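Amidohydrolase 3 domain-containing protein (Pyrococcus furiosus, PDB 3ICJ) probably hydrolyses carbon-nitrogen bonds other than peptide bonds, as a member of the zinc-binding amidohydrolase family. Local coordinates at residues T47-S50 and P51-K54; V461-E464 and E465-L469; D441-V444 and S445-A448; S71-A74 and L75-E79; Q228-L231 and L232-V236. All coordinates share one frame; numbering follows the deposited sequence.

The five contacts are all local. Contacts 2, 3 and 5, the more interior ones, lie at helix ends of what is, as in other amidohydrolases, probably the catalytic barrel, their centres 13 to 19 Å from that of the chain. Contact 1 is a hairpin turn resting on the helix of contact 2, and contact 4, its centre about 39 Å from that of the chain, is a helix packed on a small separate sheet. Contact 3 links the middle group, since I446 and W443 meet L467 and R463 of contact 2 while P442 meets V236 of contact 5. Contacts 2 and 3 begin helices with side-chain caps, contact 5 ends one through backbone bonds and a glycine, and contact 4 adds a surface salt bridge.

Contact 1: residues T47-S50 and P51-K54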
loop_
_atom_site.group_PDB
_atom_site.type_symbol
_atom_site.label_atom_id
_atom_site.label_comp_id
_atom_site.label_asym_id
_atom_site.label_seq_id
_atom_site.Cartn_x
_atom_site.Cartn_y
_atom_site.Cartn_z
ATOM N N THR A 47 -23.033 5.725 8.268
ATOM C CA THR A 47 -23.169 5.097 6.968
ATOM C C THR A 47 -22.336 5.829 5.921
ATOM O O THR A 47 -22.085 5.287 4.858
ATOM C CB THR A 47 -24.619 5.067 6.507
ATOM O OG1 THR A 47 -25.117 6.407 6.454
ATOM C CG2 THR A 47 -25.477 4.204 7.473
ATOM N N SER A 48 -21.912 7.053 6.238
ATOM C CA SER A 48 -21.226 7.926 5.298
ATOM C C SER A 48 -20.521 9.058 6.047
ATOM O O SER A 48 -20.982 9.463 7.119
ATOM C CB SER A 48 -22.224 8.524 4.294
ATOM O OG SER A 48 -21.544 9.335 3.359
ATOM N N PHE A 49 -19.397 9.543 5.495
ATOM C CA PHE A 49 -18.681 10.715 6.051
ATOM C C PHE A 49 -18.678 11.895 5.074
ATOM O O PHE A 49 -18.166 12.968 5.390
ATOM C CB PHE A 49 -17.236 10.374 6.486
ATOM C CG PHE A 49 -17.152 9.434 7.665
ATOM C CD1 PHE A 49 -17.474 9.871 8.955
ATOM C CD2 PHE A 49 -16.760 8.113 7.488
ATOM C CE1 PHE A 49 -17.406 8.985 10.058
ATOM C CE2 PHE A 49 -16.685 7.229 8.585
ATOM C CZ PHE A 49 -17.008 7.671 9.864
ATOM N N SER A 50 -19.234 11.692 3.884
ATOM C CA SER A 50 -19.348 12.792 2.919
ATOM C C SER A 50 -20.656 12.712 2.122
ATOM O O SER A 50 -20.695 12.077 1.073
ATOM C CB SER A 50 -18.128 12.850 1.996
ATOM O OG SER A 50 -18.205 13.945 1.089
ATOM N N PRO A 51 -21.739 13.328 2.636
ATOM C CA PRO A 51 -21.828 14.021 3.929
ATOM C C PRO A 51 -22.003 13.042 5.106
ATOM O O PRO A 51 -22.362 11.884 4.897
ATOM C CB PRO A 51 -23.089 14.878 3.764
ATOM C CG PRO A 51 -23.976 14.017 2.901
ATOM C CD PRO A 51 -23.045 13.292 1.944
ATOM N N VAL A 52 -21.725 13.501 6.324
ATOM C CA VAL A 52 -21.877 12.664 7.524
ATOM C C VAL A 52 -23.337 12.228 7.677
ATOM O O VAL A 52 -24.235 13.068 7.647
ATOM C CB VAL A 52 -21.431 13.411 8.810
ATOM C CG1 VAL A 52 -21.858 12.648 10.056
ATOM C CG2 VAL A 52 -19.922 13.616 8.813
ATOM N N LYS A 53 -23.566 10.919 7.797
ATOM C CA LYS A 53 -24.905 10.402 8.034
ATOM C C LYS A 53 -24.845 9.315 9.085
ATOM O O LYS A 53 -24.081 8.358 8.958
ATOM C CB LYS A 53 -25.535 9.873 6.737
ATOM C CG LYS A 53 -27.035 9.624 6.848
ATOM C CD LYS A 53 -27.528 8.663 5.784
ATOM C CE LYS A 53 -28.736 7.881 6.272
ATOM N NZ LYS A 53 -28.550 6.431 5.953
ATOM N N LYS A 54 -25.658 9.485 10.125
ATOM C CA LYS A 54 -25.746 8.549 11.230
ATOM C C LYS A 54 -27.137 7.917 11.257
ATOM O O LYS A 54 -28.144 8.600 11.010
ATOM C CB LYS A 54 -25.506 9.273 12.563
ATOM C CG LYS A 54 -24.197 10.029 12.635
ATOM C CD LYS A 54 -24.248 11.232 13.580
ATOM C CE LYS A 54 -23.634 10.916 14.927
ATOM N NZ LYS A 54 -23.809 12.051 15.880
#
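The carbonyl oxygen of K53 is approached twice by one residue, T47. The amide T47 N donates to K53 O at 2.9 Å, while T47 OG1 lies 3.3 Å from the same K53 O, a weak bond whose single proton could instead turn to E487. With chi1 at 58°, OG1 sits between the backbone N and the carbonyl carbon, which brings it within reach of K53 O and the K53 side chain. The long chain of K53 runs past it, with K53 CD 3.4 Å from T47 OG1, and then bends at its last torsion so that the ammonium makes a weak bond back to OG1 and a long ion pair with E487.

One rung on, S48 O takes K53 N at 3.0 Å, and V52 CA adds a CH contact to S48 O at 3.3 Å. S48 OG, held by K485, lies 3.1 Å from P51 O; serine is short enough to stay beside the turn. The chain reverses through a cis peptide between S50 and P51, a type VI turn, for which proline is the usual residue because it lowers the cost of the cis form. Beyond the turn, V52 CG2 stands at the edge of the F49 ring, near its plane, 4.5 Å from F49 CD1.

The turn closes the hairpin of strands 44-49 and 52-55. F49 reaches L467 and H468 of helix 463-477 and M94 and P95 of strand 92-102, while V52 touches E464, so this face of the hairpin rests on that helix.

Contact 2: residues V461-E464 and E465-L469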
loop_
_atom_site.group_PDB
_atom_site.type_symbol
_atom_site.label_atom_id
_atom_site.label_comp_id
_atom_site.label_asym_id
_atom_site.label_seq_id
_atom_site.Cartn_x
_atom_site.Cartn_y
_atom_site.Cartn_z
ATOM N N VAL A 461 -6.987 18.358 5.776
ATOM C CA VAL A 461 -8.406 18.036 5.603
ATOM C C VAL A 461 -9.033 17.924 6.996
ATOM O O VAL A 461 -8.314 17.738 7.979
ATOM C CB VAL A 461 -8.630 16.725 4.763
ATOM C CG1 VAL A 461 -8.151 16.900 3.316
ATOM C CG2 VAL A 461 -7.962 15.520 5.410
ATOM N N SER A 462 -10.358 18.039 7.082
ATOM C CA SER A 462 -11.073 17.891 8.351
ATOM C C SER A 462 -11.106 16.409 8.734
ATOM O O SER A 462 -10.805 15.540 7.904
ATOM C CB SER A 462 -12.502 18.466 8.242
ATOM O OG SER A 462 -13.315 17.597 7.427
ATOM N N ARG A 463 -11.429 16.112 9.996
ATOM C CA ARG A 463 -11.532 14.706 10.433
ATOM C C ARG A 463 -12.568 13.901 9.624
ATOM O O ARG A 463 -12.297 12.754 9.241
ATOM C CB ARG A 463 -11.781 14.599 11.938
ATOM C CG ARG A 463 -11.457 13.209 12.490
ATOM C CD ARG A 463 -11.174 13.287 13.974
ATOM N NE ARG A 463 -11.355 11.984 14.604
ATOM C CZ ARG A 463 -10.395 11.079 14.765
ATOM N NH1 ARG A 463 -10.668 9.916 15.347
ATOM N NH2 ARG A 463 -9.159 11.341 14.359
ATOM N N GLU A 464 -13.717 14.524 9.341
ATOM C CA GLU A 464 -14.779 13.941 8.497
ATOM C C GLU A 464 -14.262 13.582 7.108
ATOM O O GLU A 464 -14.530 12.499 6.591
ATOM C CB GLU A 464 -15.935 14.931 8.308
ATOM C CG GLU A 464 -16.703 15.319 9.557
ATOM C CD GLU A 464 -17.716 16.410 9.272
ATOM O OE1 GLU A 464 -17.798 16.847 8.106
ATOM O OE2 GLU A 464 -18.437 16.825 10.203
ATOM N N GLU A 465 -13.530 14.521 6.500
ATOM C CA GLU A 465 -13.018 14.336 5.151
ATOM C C GLU A 465 -12.003 13.205 5.141
ATOM O O GLU A 465 -12.043 12.368 4.253
ATOM C CB GLU A 465 -12.383 15.620 4.593
ATOM C CG GLU A 465 -13.382 16.731 4.223
ATOM C CD GLU A 465 -12.696 18.072 3.909
ATOM O OE1 GLU A 465 -11.800 18.501 4.671
ATOM O OE2 GLU A 465 -13.061 18.709 2.901
ATOM N N ALA A 466 -11.098 13.185 6.129
ATOM C CA ALA A 466 -10.063 12.138 6.218
ATOM C C ALA A 466 -10.675 10.740 6.342
ATOM O O ALA A 466 -10.204 9.798 5.704
ATOM C CB ALA A 466 -9.101 12.411 7.373
ATOM N N LEU A 467 -11.733 10.618 7.143
ATOM C CA LEU A 467 -12.456 9.346 7.266
ATOM C C LEU A 467 -13.175 8.969 5.961
ATOM O O LEU A 467 -13.120 7.812 5.532
ATOM C CB LEU A 467 -13.419 9.389 8.450
ATOM C CG LEU A 467 -12.717 9.401 9.824
ATOM C CD1 LEU A 467 -13.619 9.958 10.898
ATOM C CD2 LEU A 467 -12.195 8.044 10.225
ATOM N N HIS A 468 -13.814 9.949 5.317
ATOM C CA HIS A 468 -14.349 9.736 3.983
ATOM C C HIS A 468 -13.309 9.201 2.993
ATOM O O HIS A 468 -13.539 8.170 2.335
ATOM C CB HIS A 468 -14.960 11.017 3.416
ATOM C CG HIS A 468 -15.271 10.902 1.962
ATOM N ND1 HIS A 468 -16.196 10.002 1.476
ATOM C CD2 HIS A 468 -14.766 11.550 0.885
ATOM C CE1 HIS A 468 -16.248 10.104 0.156
ATOM N NE2 HIS A 468 -15.388 11.034 -0.225
ATOM N N LEU A 469 -12.165 9.886 2.908
ATOM C CA LEU A 469 -11.058 9.498 1.999
ATOM C C LEU A 469 -10.454 8.118 2.268
ATOM O O LEU A 469 -10.025 7.429 1.345
ATOM C CB LEU A 469 -9.957 10.577 1.987
ATOM C CG LEU A 469 -10.522 11.914 1.479
ATOM C CD1 LEU A 469 -9.555 13.068 1.771
ATOM C CD2 LEU A 469 -10.927 11.873 0.006
#
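E465 turns back across S462 to hold the start of its own helix. At its base, E465 CB is 3.6 Å from S462 OG, and E465 CG comes closer, 3.3 Å from that hydroxyl. CG lies beside the backbone N, chi1 -72°, and the chain then extends, so that the carboxylate returns toward the residue preceding the helix. At the tip, E465 OE1 receives S462 N at 2.8 Å in an almost straight bond (177°) through its anti lone pair, and S462 OG lies near enough to OE1 for a weak second bond. The other oxygen, OE2, is held by a salt bridge to K421, so both ends of the carboxylate are engaged. Its negative charge at a helix N-terminus is probably stabilised by the partial positive charge of the first turn.

The exchange is reciprocal: S462 OG accepts from E465 N at 3.2 Å. With chi1 at 72° the hydroxyl faces into the first turn, as the short, polar serine side chain readily does. The ordinary helical bonds then begin, A466 N to S462 O at 3.0 Å and L467 N to R463 O at 3.0 Å.

An apolar pair spans the same turn. V461 CG2 packs on A466 CB at 3.8 Å; the branched valine reaches across, and the small alanine lets it come close while also facing V450 and F431. On another flank L467 lies over R463 O and continues to I446 and L502.

S462 and E465 thus form a capping box, and V461 with A466 supplies the accompanying hydrophobic staple of a well-capped helix N-terminus.

Contact 3: residues D441-V444 and S445-A448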
loop_
_atom_site.group_PDB
_atom_site.type_symbol
_atom_site.label_atom_id
_atom_site.label_comp_id
_atom_site.label_asym_id
_atom_site.label_seq_id
_atom_site.Cartn_x
_atom_site.Cartn_y
_atom_site.Cartn_z
ATOM N N ASP A 441 -1.404 1.403 10.412
ATOM C CA ASP A 441 -2.487 1.892 11.295
ATOM C C ASP A 441 -3.136 3.143 10.726
ATOM O O ASP A 441 -2.502 4.203 10.675
ATOM C CB ASP A 441 -1.970 2.194 12.713
ATOM C CG ASP A 441 -3.085 2.596 13.693
ATOM O OD1 ASP A 441 -4.295 2.460 13.410
ATOM O OD2 ASP A 441 -2.748 3.046 14.789
ATOM N N PRO A 442 -4.415 3.024 10.332
ATOM C CA PRO A 442 -5.089 4.100 9.637
ATOM C C PRO A 442 -5.222 5.364 10.489
ATOM O O PRO A 442 -5.115 6.467 9.949
ATOM C CB PRO A 442 -6.466 3.506 9.309
ATOM C CG PRO A 442 -6.295 2.044 9.437
ATOM C CD PRO A 442 -5.290 1.852 10.502
ATOM N N TRP A 443 -5.409 5.193 11.797
ATOM C CA TRP A 443 -5.540 6.311 12.740
ATOM C C TRP A 443 -4.310 7.197 12.782
ATOM O O TRP A 443 -4.438 8.397 12.985
ATOM C CB TRP A 443 -5.933 5.844 14.164
ATOM C CG TRP A 443 -7.260 5.105 14.190
ATOM C CD1 TRP A 443 -7.452 3.761 14.405
ATOM C CD2 TRP A 443 -8.566 5.660 13.937
ATOM N NE1 TRP A 443 -8.792 3.454 14.306
ATOM C CE2 TRP A 443 -9.497 4.598 14.021
ATOM C CE3 TRP A 443 -9.037 6.951 13.643
ATOM C CZ2 TRP A 443 -10.882 4.792 13.843
ATOM C CZ3 TRP A 443 -10.418 7.143 13.463
ATOM C CH2 TRP A 443 -11.317 6.067 13.564
ATOM N N VAL A 444 -3.138 6.604 12.535
ATOM C CA VAL A 444 -1.877 7.334 12.520
ATOM C C VAL A 444 -1.782 8.181 11.233
ATOM O O VAL A 444 -1.293 9.303 11.272
ATOM C CB VAL A 444 -0.661 6.340 12.721
ATOM C CG1 VAL A 444 0.690 7.008 12.497
ATOM C CG2 VAL A 444 -0.705 5.706 14.123
ATOM N N SER A 445 -2.278 7.659 10.107
ATOM C CA SER A 445 -2.350 8.426 8.862
ATOM C C SER A 445 -3.482 9.477 8.843
ATOM O O SER A 445 -3.343 10.514 8.208
ATOM C CB SER A 445 -2.483 7.508 7.633
ATOM O OG SER A 445 -1.246 6.882 7.338
ATOM N N ILE A 446 -4.597 9.189 9.516
ATOM C CA ILE A 446 -5.701 10.145 9.672
ATOM C C ILE A 446 -5.229 11.394 10.450
ATOM O O ILE A 446 -5.522 12.535 10.050
ATOM C CB ILE A 446 -6.930 9.474 10.357
ATOM C CG1 ILE A 446 -7.683 8.613 9.340
ATOM C CG2 ILE A 446 -7.931 10.517 10.938
ATOM C CD1 ILE A 446 -8.556 7.645 9.998
ATOM N N ASP A 447 -4.489 11.154 11.536
ATOM C CA ASP A 447 -3.883 12.201 12.366
ATOM C C ASP A 447 -3.009 13.132 11.531
ATOM O O ASP A 447 -3.057 14.352 11.683
ATOM C CB ASP A 447 -3.026 11.539 13.449
ATOM C CG ASP A 447 -2.795 12.429 14.639
ATOM O OD1 ASP A 447 -3.515 12.251 15.651
ATOM O OD2 ASP A 447 -1.898 13.297 14.570
ATOM N N ALA A 448 -2.202 12.531 10.659
ATOM C CA ALA A 448 -1.339 13.266 9.733
ATOM C C ALA A 448 -2.117 14.164 8.751
ATOM O O ALA A 448 -1.755 15.327 8.521
ATOM C CB ALA A 448 -0.455 12.282 8.969
HETATM O O HOH W 1 -0.635 5.015 9.081
#
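W443 and I446, one turn apart, lie side by side and point the same way from helix 442-451. W443 CG (chi1 -60°) and I446 CG1 (chi1 -78°) both lie beside their backbone N, which lets the two run in the same direction. The methyl I446 CD1 reaches the benzo part of the indole, 3.7 Å from W443 CE3, at an oblique slant. The flexible, slender end of isoleucine fits along the broad tryptophan, while I446 CG1 passes 3.4 Å from P442 O. P442 O also accepts I446 N at 2.8 Å. Beyond the pair, F97 meets the indole edge-to-face, and R499 makes a cation-pi contact with it.

At the helix start the chemistry is polar. D441 caps weakly, OD1 lying 3.4 Å from W443 N, and P442 suits the first helical position because no hydrogen bond is asked of its nitrogen. A water donates to D441 O at 2.6 Å and accepts from S445 OG at 2.6 Å.

The helix start thus relies on a weak cap and a water bridge, while its flank is joined to its neighbours by apolar, aromatic and cation-pi contacts.

Contact 4: residues S71-A74 and L75-E79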
loop_
_atom_site.group_PDB
_atom_site.type_symbol
_atom_site.label_atom_id
_atom_site.label_comp_id
_atom_site.label_asym_id
_atom_site.label_seq_id
_atom_site.Cartn_x
_atom_site.Cartn_y
_atom_site.Cartn_z
ATOM N N SER A 71 -33.334 2.118 14.829
ATOM C CA SER A 71 -33.056 0.928 15.632
ATOM C C SER A 71 -34.287 0.006 15.763
ATOM O O SER A 71 -34.172 -1.214 15.580
ATOM C CB SER A 71 -32.543 1.340 17.023
ATOM O OG SER A 71 -32.280 0.210 17.844
ATOM N N SER A 72 -35.453 0.595 16.050
ATOM C CA SER A 72 -36.695 -0.180 16.205
ATOM C C SER A 72 -37.166 -0.868 14.908
ATOM O O SER A 72 -37.579 -2.036 14.942
ATOM C CB SER A 72 -37.813 0.662 16.843
ATOM O OG SER A 72 -38.111 1.799 16.053
ATOM N N THR A 73 -37.064 -0.167 13.775
ATOM C CA THR A 73 -37.385 -0.746 12.471
ATOM C C THR A 73 -36.437 -1.917 12.153
ATOM O O THR A 73 -36.881 -2.983 11.712
ATOM C CB THR A 73 -37.311 0.330 11.366
ATOM O OG1 THR A 73 -38.233 1.373 11.681
ATOM C CG2 THR A 73 -37.657 -0.241 9.978
ATOM N N ALA A 74 -35.142 -1.715 12.406
ATOM C CA ALA A 74 -34.131 -2.762 12.261
ATOM C C ALA A 74 -34.405 -3.983 13.157
ATOM O O ALA A 74 -34.221 -5.126 12.738
ATOM C CB ALA A 74 -32.751 -2.205 12.568
ATOM N N LEU A 75 -34.836 -3.719 14.388
ATOM C CA LEU A 75 -35.195 -4.775 15.322
ATOM C C LEU A 75 -36.402 -5.567 14.799
ATOM O O LEU A 75 -36.402 -6.803 14.815
ATOM C CB LEU A 75 -35.442 -4.186 16.713
ATOM C CG LEU A 75 -35.906 -5.114 17.832
ATOM C CD1 LEU A 75 -34.981 -6.319 17.987
ATOM C CD2 LEU A 75 -36.004 -4.347 19.149
ATOM N N ARG A 76 -37.406 -4.845 14.307
ATOM C CA ARG A 76 -38.632 -5.452 13.794
ATOM C C ARG A 76 -38.362 -6.302 12.538
ATOM O O ARG A 76 -38.959 -7.358 12.383
ATOM C CB ARG A 76 -39.675 -4.364 13.508
ATOM C CG ARG A 76 -41.088 -4.852 13.232
ATOM C CD ARG A 76 -41.893 -5.103 14.504
ATOM N NE ARG A 76 -42.059 -6.529 14.768
ATOM C CZ ARG A 76 -43.005 -7.293 14.219
ATOM N NH1 ARG A 76 -43.073 -8.582 14.535
ATOM N NH2 ARG A 76 -43.879 -6.778 13.353
ATOM N N ILE A 77 -37.480 -5.832 11.654
ATOM C CA ILE A 77 -37.120 -6.601 10.449
ATOM C C ILE A 77 -36.487 -7.955 10.823
ATOM O O ILE A 77 -36.889 -9.016 10.312
ATOM C CB ILE A 77 -36.210 -5.791 9.487
ATOM C CG1 ILE A 77 -36.981 -4.606 8.899
ATOM C CG2 ILE A 77 -35.671 -6.686 8.341
ATOM C CD1 ILE A 77 -36.131 -3.650 8.012
ATOM N N ALA A 78 -35.538 -7.909 11.753
ATOM C CA ALA A 78 -34.832 -9.096 12.218
ATOM C C ALA A 78 -35.722 -10.042 13.020
ATOM O O ALA A 78 -35.533 -11.267 12.978
ATOM C CB ALA A 78 -33.619 -8.693 13.028
ATOM N N GLU A 79 -36.699 -9.479 13.734
ATOM C CA GLU A 79 -37.700 -10.289 14.415
ATOM C C GLU A 79 -38.548 -11.062 13.402
ATOM O O GLU A 79 -38.804 -12.239 13.589
ATOM C CB GLU A 79 -38.599 -9.434 15.300
ATOM C CG GLU A 79 -37.983 -9.039 16.623
ATOM C CD GLU A 79 -38.814 -7.995 17.373
ATOM O OE1 GLU A 79 -39.904 -7.585 16.892
ATOM O OE2 GLU A 79 -38.362 -7.579 18.456
#
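T73 and I77 meet one turn apart: I77 N donates to T73 O at 2.9 Å, and the branch methyl T73 CG2 comes to 4.2 Å from I77 CD1. The carbonyls of this first turn are engaged in order, S71 O by L75 N at 2.9 Å, S72 O by R76 N at 2.9 Å and A74 O by A78 N at 3.2 Å. S71 is well placed at the head of the helix. Its amide donates to the hydroxyl of S56 and its own OG is bonded to the amide of N42, so a small side chain serves as a polar link to the neighbouring loops.

Farther along, R76 bends at chi2 (84°) and chi3, turning NE along the helix toward E79, one turn on. The salt bridge R76 NE to E79 OE1, 3.2 Å, is nearly straight at 171°, and OE1 lies in the guanidinium plane. Long charged residues suit this exposed side.

On the other side, A74 and A78 are small enough to bring the backbone close to I41, A39 and I85, with I77 packing against M37 and Y67. This is an amphipathic helix packed on a small mixed sheet, consistent with the beta domain that accompanies the barrel in amidohydrolases.

Contact 5: residues Q228-L231 and L232-V236; sequences QEHL and LSLGV
L231 O is the acceptor on which helix 217-233 ends: V236 N reaches back to it at 3.0 Å, while G235 N bonds to L232 O at 2.9 Å. These two bonds, with the positive phi of G235 (83°), make a Schellman motif. Glycine fits because a side chain at these backbone angles would press on the carbonyl oxygen of L234. Before the break the helix keeps its usual bonds, such as L232 N to Q228 O at 3.0 Å, but L234 N is left with two weak ones, to H230 O and L231 O.

S233 strengthens this loosening end. S233 OG, at chi1 80°, folds back and donates to H230 O at 2.8 Å, giving that carbonyl a firm partner. H230 CG lies anti to the backbone N (chi1 176°), which carries the imidazole along the helix to L234. There L234 lays a methyl over one face of the imidazole, CD1 3.9 Å from the ring centroid, a CH-pi contact for which a flat ring and a branched aliphatic are well matched. On the inner side, L231 CB meets V236 CB at 4.1 Å, the apolar pair that commonly closes a Schellman motif. Q228 and L232 lie alongside each other, Q228 CG 4.0 Å from L232 CD1, with the buried amide of Q228 held by R260 O and K262 N.

The turn delivers the chain into strand 236-244, which runs parallel to strand 92-102. L231 packs on L102 and on L104 and L107 of helix 104-112, V236 faces F97 and D99, and both L234 and V236 touch P442 of helix 442-451.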
loop_
_atom_site.group_PDB
_atom_site.type_symbol
_atom_site.label_atom_id
_atom_site.label_comp_id
_atom_site.label_asym_id
_atom_site.label_seq_id
_atom_site.Cartn_x
_atom_site.Cartn_y
_atom_site.Cartn_z
ATOM N N GLN A 228 -2.554 -9.908 6.125
ATOM C CA GLN A 228 -4.007 -9.881 6.228
ATOM C C GLN A 228 -4.468 -9.881 7.693
ATOM O O GLN A 228 -5.331 -9.082 8.065
ATOM C CB GLN A 228 -4.607 -11.043 5.440
ATOM C CG GLN A 228 -6.004 -11.425 5.825
ATOM C CD GLN A 228 -6.524 -12.526 4.918
ATOM O OE1 GLN A 228 -7.046 -12.247 3.848
ATOM N NE2 GLN A 228 -6.371 -13.784 5.342
ATOM N N GLU A 229 -3.871 -10.743 8.516
ATOM C CA GLU A 229 -4.139 -10.743 9.964
ATOM C C GLU A 229 -3.825 -9.413 10.637
ATOM O O GLU A 229 -4.586 -8.951 11.481
ATOM C CB GLU A 229 -3.404 -11.883 10.687
ATOM C CG GLU A 229 -3.995 -13.254 10.413
ATOM C CD GLU A 229 -5.516 -13.326 10.661
ATOM O OE1 GLU A 229 -5.974 -12.956 11.759
ATOM O OE2 GLU A 229 -6.261 -13.761 9.759
ATOM N N HIS A 230 -2.723 -8.785 10.219
ATOM C CA HIS A 230 -2.284 -7.517 10.780
ATOM C C HIS A 230 -3.264 -6.410 10.382
ATOM O O HIS A 230 -3.711 -5.648 11.243
ATOM C CB HIS A 230 -0.860 -7.218 10.303
ATOM C CG HIS A 230 -0.318 -5.893 10.742
ATOM N ND1 HIS A 230 0.110 -5.647 12.029
ATOM C CD2 HIS A 230 -0.092 -4.752 10.044
ATOM C CE1 HIS A 230 0.563 -4.409 12.111
ATOM N NE2 HIS A 230 0.443 -3.841 10.922
ATOM N N LEU A 231 -3.632 -6.371 9.099
ATOM C CA LEU A 231 -4.521 -5.346 8.567
ATOM C C LEU A 231 -5.937 -5.408 9.158
ATOM O O LEU A 231 -6.514 -4.361 9.509
ATOM C CB LEU A 231 -4.585 -5.415 7.036
ATOM C CG LEU A 231 -3.301 -4.905 6.371
ATOM C CD1 LEU A 231 -3.249 -5.371 4.926
ATOM C CD2 LEU A 231 -3.162 -3.391 6.459
ATOM N N LEU A 232 -6.475 -6.626 9.265
ATOM C CA LEU A 232 -7.788 -6.858 9.865
ATOM C C LEU A 232 -7.870 -6.386 11.319
ATOM O O LEU A 232 -8.854 -5.739 11.694
ATOM C CB LEU A 232 -8.214 -8.328 9.744
ATOM C CG LEU A 232 -8.621 -8.825 8.343
ATOM C CD1 LEU A 232 -8.844 -10.326 8.414
ATOM C CD2 LEU A 232 -9.860 -8.100 7.799
ATOM N N SER A 233 -6.832 -6.671 12.114
ATOM C CA SER A 233 -6.764 -6.203 13.500
ATOM C C SER A 233 -6.724 -4.685 13.609
ATOM O O SER A 233 -7.053 -4.154 14.651
ATOM C CB SER A 233 -5.552 -6.781 14.236
ATOM O OG SER A 233 -4.391 -6.044 13.885
ATOM N N LEU A 234 -6.279 -4.008 12.553
ATOM C CA LEU A 234 -6.295 -2.541 12.471
ATOM C C LEU A 234 -7.585 -1.954 11.856
ATOM O O LEU A 234 -7.689 -0.747 11.670
ATOM C CB LEU A 234 -5.056 -2.025 11.713
ATOM C CG LEU A 234 -3.695 -2.391 12.317
ATOM C CD1 LEU A 234 -2.605 -2.151 11.310
ATOM C CD2 LEU A 234 -3.407 -1.617 13.617
ATOM N N GLY A 235 -8.556 -2.809 11.537
ATOM C CA GLY A 235 -9.821 -2.372 10.953
ATOM C C GLY A 235 -9.842 -2.143 9.446
ATOM O O GLY A 235 -10.757 -1.494 8.936
ATOM N N VAL A 236 -8.844 -2.672 8.734
ATOM C CA VAL A 236 -8.752 -2.547 7.279
ATOM C C VAL A 236 -9.273 -3.843 6.653
ATOM O O VAL A 236 -8.716 -4.937 6.885
ATOM C CB VAL A 236 -7.272 -2.276 6.795
ATOM C CG1 VAL A 236 -7.192 -2.153 5.266
ATOM C CG2 VAL A 236 -6.686 -1.042 7.476
#